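Side-chain contacts in Non-structural maintenance of chromosomes element 1 homolog (Xenopus laevis, PDB 7DG2), which probably acts as a RING-type E3 ubiquitin ligase within the SMC5-SMC6 complex, working with a MAGE protein to pass ubiquitin from an E2 enzyme to a substrate: residues 203-206 against 207-210; 219-222 against 223-226. All coordinates share one frame; numbering follows the deposited sequence.

Overall arrangement
Contacts 1 and 2 each supply two of the four ligands of a different zinc ion in the RING-like domain, and they follow one another along the chain. Residues 203-210 come first, running from strand 203-204, which pairs antiparallel with strand 195-196, into helix 206-212, and they give H205 and C208 to a site completed by C184 and C187. Residues 219-226 form a loop after that helix and give C221 and C224 to the second site, with C197 and C200. The ligand pairs therefore alternate along the sequence, the cross-brace of RING domains. The two contacts do not touch: their centres are 13 Å apart and their nearest atoms about 5 Å.

Contact 1: residues 203-206 against 207-210; sequences PLHL and QCAG. With ZN (zinc ion), chain G.
H205 sets its imidazole beside the thiolate of C208, three residues on, and the two share a zinc ion. The sulfur lies at the ring's edge, near its plane, with H205 CB as its nearest protein neighbour across the contact, 3.7 Å from C208 SG. The zinc ion is bound by H205 ND1 at 2.1 Å and by C208 SG at 2.4 Å. Both side chains put the gamma atom beside the backbone N, with chi1 of -72° and -65°, and one turn of backbone brings them to the same ion. The far nitrogen, H205 NE2, is hydrogen-bonded to the carbonyl of V190, which, with the metal bond at ND1, fixes the ring's rotation and would probably make the imidazole a stronger donor to zinc; C184 and C187 complete the shell.

H205 also sits at the N-cap of helix 206-212. Its carbonyl accepts the first helical bond, A209 N to H205 O at 2.8 Å, and G210 N to L206 O at 3.2 Å carries the pattern on. On the buried side, L204 leaves the strand toward the helix and lays CD1 against A209 CA, 4.0 Å away. The small methyl of A209 suits this place, since strand and helix come close enough that the CB atoms of L204 and A209 lie 4.3 Å apart. L204 also packs on C184, N185 and V186, so one leucine joins the helix to the loop bearing the first ligand pair. A strand that turns into a helix through a His-x-x-Cys pair is characteristic of the three-cysteine, one-histidine zinc site of a cross-braced RING-type finger.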
loop_
_atom_site.group_PDB
_atom_site.type_symbol
_atom_site.label_atom_id
_atom_site.label_comp_id
_atom_site.label_asym_id
_atom_site.label_seq_id
_atom_site.Cartn_x
_atom_site.Cartn_y
_atom_site.Cartn_z
ATOM N N PRO A 203 6.268 -17.819 29.674
ATOM C CA PRO A 203 7.160 -17.186 28.700
ATOM C C PRO A 203 7.680 -15.835 29.162
ATOM O O PRO A 203 7.000 -15.121 29.906
ATOM C CB PRO A 203 6.247 -17.032 27.477
ATOM C CG PRO A 203 4.905 -16.726 28.090
ATOM C CD PRO A 203 4.858 -17.447 29.438
ATOM N N LEU A 204 8.884 -15.475 28.718
ATOM C CA LEU A 204 9.380 -14.109 28.805
ATOM C C LEU A 204 9.885 -13.687 27.433
ATOM O O LEU A 204 10.507 -14.490 26.735
ATOM C CB LEU A 204 10.519 -13.973 29.824
ATOM C CG LEU A 204 10.161 -14.046 31.308
ATOM C CD1 LEU A 204 11.332 -13.542 32.153
ATOM C CD2 LEU A 204 8.912 -13.237 31.577
ATOM N N HIS A 205 9.622 -12.439 27.044
ATOM C CA HIS A 205 10.322 -11.878 25.893
ATOM C C HIS A 205 11.825 -11.956 26.122
ATOM O O HIS A 205 12.301 -11.870 27.257
ATOM C CB HIS A 205 9.945 -10.415 25.658
ATOM C CG HIS A 205 8.564 -10.207 25.125
ATOM N ND1 HIS A 205 7.577 -9.578 25.855
ATOM C CD2 HIS A 205 8.013 -10.512 23.925
ATOM C CE1 HIS A 205 6.472 -9.515 25.132
ATOM N NE2 HIS A 205 6.710 -10.077 23.958
ATOM N N LEU A 206 12.578 -12.102 25.030
ATOM C CA LEU A 206 14.031 -12.168 25.160
ATOM C C LEU A 206 14.586 -10.895 25.781
ATOM O O LEU A 206 15.478 -10.952 26.637
ATOM C CB LEU A 206 14.679 -12.443 23.801
ATOM C CG LEU A 206 15.138 -13.893 23.620
ATOM C CD1 LEU A 206 13.938 -14.828 23.488
ATOM C CD2 LEU A 206 16.083 -14.042 22.428
ATOM N N GLN A 207 14.059 -9.733 25.379
ATOM C CA GLN A 207 14.486 -8.486 26.003
ATOM C C GLN A 207 14.042 -8.405 27.456
ATOM O O GLN A 207 14.758 -7.846 28.294
ATOM C CB GLN A 207 13.949 -7.283 25.225
ATOM C CG GLN A 207 14.966 -6.632 24.298
ATOM C CD GLN A 207 14.819 -7.088 22.857
ATOM O OE1 GLN A 207 13.714 -7.073 22.296
ATOM N NE2 GLN A 207 15.931 -7.501 22.249
ATOM N N CYS A 208 12.871 -8.954 27.778
ATOM C CA CYS A 208 12.407 -8.897 29.157
ATOM C C CYS A 208 13.185 -9.855 30.050
ATOM O O CYS A 208 13.377 -9.569 31.237
ATOM C CB CYS A 208 10.909 -9.188 29.216
ATOM S SG CYS A 208 9.907 -7.933 28.388
ATOM N N ALA A 209 13.638 -10.988 29.509
ATOM C CA ALA A 209 14.494 -11.878 30.289
ATOM C C ALA A 209 15.827 -11.211 30.608
ATOM O O ALA A 209 16.335 -11.333 31.729
ATOM C CB ALA A 209 14.718 -13.191 29.543
ATOM N N GLY A 210 16.401 -10.496 29.636
ATOM C CA GLY A 210 17.646 -9.788 29.886
ATOM C C GLY A 210 17.522 -8.745 30.980
ATOM O O GLY A 210 18.428 -8.582 31.802
HETATM ZN ZN ZN G . 7.824 -8.919 27.867
#

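Contact 2: residues 219-222 against 223-226; sequences PTCP and NCNE. With ZN (zinc ion), chain H.
C221 turns its SG anti to the backbone N (chi1 168°), whereas C224 holds its own between N and the carbonyl carbon (chi1 76°), and these different choices bring the two sulfurs to one zinc ion. This is a Cys-Pro-x-Cys zinc knuckle, here the second ligand pair of the four-cysteine site in the RING-type finger; C197 and C200 provide the other two thiolates. The metal lies 2.3 Å from C221 SG and 2.4 Å from C224 SG.

The chain folds back around the first sulfur. N223 N gives a hydrogen bond to C221 SG at 3.3 Å, and C224 N gives another to the same atom at 3.4 Å. Two N-H groups directed at one thiolate probably spread part of its negative charge into the backbone, as in other zinc knuckles. P222 suits the turn because its ring confines phi to about the value needed there and because the amide hydrogen it lacks is not among those used to bind sulfur. N223 rests its CB beside C221 SG and leads its amide away toward the loop of C200.

Beyond C224, N225 N gives a hydrogen bond to C221 O at 2.9 Å, closing the turn. The positive phi of N225 (66°), a conformation that asparagine tolerates better than most residues, then swings the following chain back alongside T220. The methyl CG2 and the CB of T220 lie against N225 O, a contact open to solvent. Coming back, the chain is held at both ends of E226: its amide N donates to C224 SG, and its carbonyl O receives C221 N in a nearly straight bond of 2.7 Å.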
loop_
_atom_site.group_PDB
_atom_site.type_symbol
_atom_site.label_atom_id
_atom_site.label_comp_id
_atom_site.label_asym_id
_atom_site.label_seq_id
_atom_site.Cartn_x
_atom_site.Cartn_y
_atom_site.Cartn_z
ATOM N N PRO A 219 19.681 -17.307 38.519
ATOM C CA PRO A 219 18.360 -16.812 38.127
ATOM C C PRO A 219 17.312 -17.908 38.216
ATOM O O PRO A 219 17.554 -19.060 37.840
ATOM C CB PRO A 219 18.575 -16.353 36.683
ATOM C CG PRO A 219 19.638 -17.270 36.181
ATOM C CD PRO A 219 20.548 -17.547 37.351
ATOM N N THR A 220 16.138 -17.538 38.723
ATOM C CA THR A 220 15.049 -18.480 38.937
ATOM C C THR A 220 13.774 -17.968 38.281
ATOM O O THR A 220 13.562 -16.759 38.151
ATOM C CB THR A 220 14.790 -18.715 40.429
ATOM O OG1 THR A 220 14.499 -17.464 41.068
ATOM C CG2 THR A 220 16.002 -19.371 41.092
ATOM N N CYS A 221 12.923 -18.915 37.889
ATOM C CA CYS A 221 11.667 -18.592 37.216
ATOM C C CYS A 221 10.746 -17.807 38.145
ATOM O O CYS A 221 10.513 -18.233 39.282
ATOM C CB CYS A 221 10.981 -19.882 36.760
ATOM S SG CYS A 221 9.259 -19.695 36.211
ATOM N N PRO A 222 10.173 -16.686 37.690
ATOM C CA PRO A 222 9.303 -15.890 38.574
ATOM C C PRO A 222 8.001 -16.579 38.943
ATOM O O PRO A 222 7.285 -16.069 39.813
ATOM C CB PRO A 222 9.028 -14.616 37.760
ATOM C CG PRO A 222 9.623 -14.842 36.383
ATOM C CD PRO A 222 10.087 -16.259 36.285
ATOM N N ASN A 223 7.671 -17.707 38.316
ATOM C CA ASN A 223 6.414 -18.407 38.551
ATOM C C ASN A 223 6.569 -19.675 39.370
ATOM O O ASN A 223 5.755 -19.932 40.260
ATOM C CB ASN A 223 5.747 -18.753 37.214
ATOM C CG ASN A 223 4.361 -19.345 37.387
ATOM O OD1 ASN A 223 3.481 -18.721 37.978
ATOM N ND2 ASN A 223 4.155 -20.548 36.857
ATOM N N CYS A 224 7.581 -20.494 39.086
ATOM C CA CYS A 224 7.768 -21.757 39.784
ATOM C C CYS A 224 9.075 -21.831 40.561
ATOM O O CYS A 224 9.320 -22.842 41.227
ATOM C CB CYS A 224 7.697 -22.931 38.797
ATOM S SG CYS A 224 9.181 -23.137 37.768
ATOM N N ASN A 225 9.927 -20.805 40.478
ATOM C CA ASN A 225 11.187 -20.677 41.214
ATOM C C ASN A 225 12.243 -21.713 40.836
ATOM O O ASN A 225 13.294 -21.773 41.489
ATOM C CB ASN A 225 10.963 -20.721 42.730
ATOM C CG ASN A 225 10.096 -19.584 43.215
ATOM O OD1 ASN A 225 9.982 -18.548 42.553
ATOM N ND2 ASN A 225 9.476 -19.763 44.374
ATOM N N GLU A 226 12.012 -22.532 39.812
ATOM C CA GLU A 226 13.085 -23.376 39.306
ATOM C C GLU A 226 14.148 -22.506 38.647
ATOM O O GLU A 226 13.862 -21.421 38.137
ATOM C CB GLU A 226 12.553 -24.403 38.306
ATOM C CG GLU A 226 11.631 -25.458 38.907
ATOM C CD GLU A 226 12.244 -26.171 40.099
ATOM O OE1 GLU A 226 12.042 -25.711 41.248
ATOM O OE2 GLU A 226 12.928 -27.194 39.881
HETATM ZN ZN ZN H . 8.662 -21.858 35.865
#